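Uncharacterized protein AF_1514 (PDB 3C0F) is of unknown function but adopts a hot dog fold and belongs to the DUF5619 family, in the archaeon Archaeoglobus fulgidus. Local coordinates at residues K57-Y62 with E78-I83. Residues are numbered along the deposited sequence; the frame is centred on the assembly and turned at random.
Sequences KPWEVY and EFYFRI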
# COMPACT_ATOMS: atom_id res chain seq x y z
N LYS A 57 -21.49 -1.25 6.73
CA LYS A 57 -20.56 -1.23 5.59
C LYS A 57 -21.07 -1.99 4.35
O LYS A 57 -20.41 -2.92 3.89
CB LYS A 57 -19.17 -1.74 6.01
CG LYS A 57 -18.53 -0.98 7.17
CD LYS A 57 -17.21 -1.63 7.58
N PRO A 58 -22.24 -1.59 3.81
CA PRO A 58 -22.87 -2.34 2.71
C PRO A 58 -22.02 -2.43 1.43
O PRO A 58 -22.15 -3.40 0.68
CB PRO A 58 -24.16 -1.56 2.44
CG PRO A 58 -23.92 -0.20 3.00
CD PRO A 58 -23.06 -0.43 4.20
N TRP A 59 -21.17 -1.42 1.19
CA TRP A 59 -20.27 -1.41 0.03
C TRP A 59 -19.24 -2.54 0.12
O TRP A 59 -18.81 -3.08 -0.89
CB TRP A 59 -19.57 -0.05 -0.10
CG TRP A 59 -18.79 0.31 1.11
CD1 TRP A 59 -17.48 0.01 1.36
CD2 TRP A 59 -19.26 1.01 2.26
NE1 TRP A 59 -17.11 0.48 2.59
CE2 TRP A 59 -18.18 1.10 3.17
CE3 TRP A 59 -20.50 1.57 2.62
CZ2 TRP A 59 -18.30 1.74 4.41
CZ3 TRP A 59 -20.61 2.20 3.85
CH2 TRP A 59 -19.52 2.28 4.73
N GLU A 60 -18.83 -2.86 1.35
CA GLU A 60 -17.87 -3.93 1.59
C GLU A 60 -18.54 -5.30 1.47
O GLU A 60 -18.00 -6.21 0.84
CB GLU A 60 -17.21 -3.76 2.96
CG GLU A 60 -16.13 -4.80 3.27
CD GLU A 60 -15.22 -4.39 4.40
OE1 GLU A 60 -15.69 -3.75 5.37
OE2 GLU A 60 -14.01 -4.71 4.33
N VAL A 61 -19.73 -5.43 2.07
CA VAL A 61 -20.53 -6.65 1.97
C VAL A 61 -20.81 -6.98 0.50
O VAL A 61 -20.63 -8.12 0.07
CB VAL A 61 -21.85 -6.54 2.78
CG1 VAL A 61 -22.67 -7.82 2.65
CG2 VAL A 61 -21.56 -6.24 4.24
N TYR A 62 -21.23 -5.97 -0.26
CA TYR A 62 -21.47 -6.10 -1.70
C TYR A 62 -20.25 -6.68 -2.43
O TYR A 62 -20.37 -7.64 -3.19
CB TYR A 62 -21.86 -4.75 -2.31
CG TYR A 62 -21.89 -4.72 -3.83
CD1 TYR A 62 -23.00 -5.19 -4.52
CD2 TYR A 62 -20.81 -4.23 -4.56
CE1 TYR A 62 -23.04 -5.18 -5.92
CE2 TYR A 62 -20.84 -4.21 -5.95
CZ TYR A 62 -21.95 -4.69 -6.62
OH TYR A 62 -22.00 -4.67 -8.00
N GLU A 78 -11.57 3.99 0.14
CA GLU A 78 -11.31 2.55 0.13
C GLU A 78 -11.89 1.96 -1.15
O GLU A 78 -13.04 2.22 -1.50
CB GLU A 78 -11.89 1.84 1.36
CG GLU A 78 -11.46 2.41 2.70
CD GLU A 78 -12.45 3.44 3.22
OE1 GLU A 78 -13.66 3.15 3.20
OE2 GLU A 78 -12.02 4.53 3.65
N PHE A 79 -11.08 1.16 -1.83
CA PHE A 79 -11.47 0.52 -3.08
C PHE A 79 -11.41 -0.99 -2.92
O PHE A 79 -10.41 -1.53 -2.46
CB PHE A 79 -10.53 0.95 -4.21
CG PHE A 79 -10.54 2.43 -4.49
CD1 PHE A 79 -11.43 2.96 -5.41
CD2 PHE A 79 -9.66 3.28 -3.83
CE1 PHE A 79 -11.46 4.33 -5.67
CE2 PHE A 79 -9.68 4.66 -4.08
CZ PHE A 79 -10.58 5.18 -5.00
N TYR A 80 -12.48 -1.67 -3.31
CA TYR A 80 -12.54 -3.12 -3.21
C TYR A 80 -12.51 -3.74 -4.60
O TYR A 80 -13.41 -3.51 -5.42
CB TYR A 80 -13.78 -3.55 -2.42
CG TYR A 80 -13.76 -3.09 -0.98
CD1 TYR A 80 -13.25 -3.92 0.02
CD2 TYR A 80 -14.22 -1.83 -0.62
CE1 TYR A 80 -13.21 -3.50 1.35
CE2 TYR A 80 -14.19 -1.40 0.71
CZ TYR A 80 -13.68 -2.24 1.68
OH TYR A 80 -13.65 -1.81 2.99
N PHE A 81 -11.46 -4.53 -4.86
CA PHE A 81 -11.23 -5.17 -6.15
C PHE A 81 -11.39 -6.68 -6.09
O PHE A 81 -11.05 -7.31 -5.09
CB PHE A 81 -9.79 -4.92 -6.62
CG PHE A 81 -9.49 -3.50 -7.02
CD1 PHE A 81 -9.66 -3.09 -8.34
CD2 PHE A 81 -8.98 -2.60 -6.09
CE1 PHE A 81 -9.36 -1.78 -8.72
CE2 PHE A 81 -8.67 -1.29 -6.46
CZ PHE A 81 -8.86 -0.88 -7.78
N ARG A 82 -11.91 -7.26 -7.18
CA ARG A 82 -11.66 -8.66 -7.51
C ARG A 82 -10.53 -8.71 -8.54
O ARG A 82 -10.71 -8.31 -9.69
CB ARG A 82 -12.93 -9.36 -8.04
CG ARG A 82 -12.72 -10.84 -8.40
CD ARG A 82 -14.00 -11.53 -8.87
NE ARG A 82 -14.47 -11.03 -10.16
CZ ARG A 82 -15.58 -10.31 -10.35
NH1 ARG A 82 -16.37 -10.02 -9.32
NH2 ARG A 82 -15.90 -9.90 -11.56
N ILE A 83 -9.36 -9.16 -8.10
CA ILE A 83 -8.22 -9.32 -9.00
C ILE A 83 -8.37 -10.66 -9.72
O ILE A 83 -8.36 -11.72 -9.09
CB ILE A 83 -6.86 -9.26 -8.25
CG1 ILE A 83 -6.72 -7.97 -7.42
CG2 ILE A 83 -5.68 -9.44 -9.23
CD1 ILE A 83 -6.73 -6.65 -8.22
O HOH W 1 -14.55 0.61 3.67
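Trp-59 and Tyr-80 supply the apolar part of this contact: CE2 of the tyrosine meets the edge of the indole, near its plane, 3.6 Å from Trp-59 CD1. The two rings are inclined at 50°. CG of Trp-59 sits between backbone N and carbonyl carbon (chi1 58°), which swings the pyrrole edge across to the strand, while the indole also stacks on His-40. Tryptophan suits the place by offering an apolar C-H and an N-H along one edge. Glu-60 meets the CE1 side of the phenol ring, its methylene CG 3.7 Å from Tyr-80 CE1. With CG anti to the backbone N (chi1 -177°) and the chain extended, its carboxylate reaches the phenol, OE2 being 3.2 Å from Tyr-80 OH. The axes of 58-62 and 78-83 run nearly parallel and come within 9.4 Å, a spacing that long side chains suit. In this hot dog fold the strand belongs to an antiparallel sheet, and Phe-79 turns away from 57-62 to meet helix 17-23. The clear polar link is a water, accepting from Trp-59 NE1 at 2.8 Å, donating to Glu-78 OE1 at 2.7 Å and hydrogen-bonding Tyr-80 OH. Tyrosine thus joins a packing ring to a hydroxyl; a phenylalanine here would probably keep the indole contact but leave this water without one of its three partners. Glu-78 serves several groups: OE1 also bonds His-40 ND1, and OE2 Ser-42 OG.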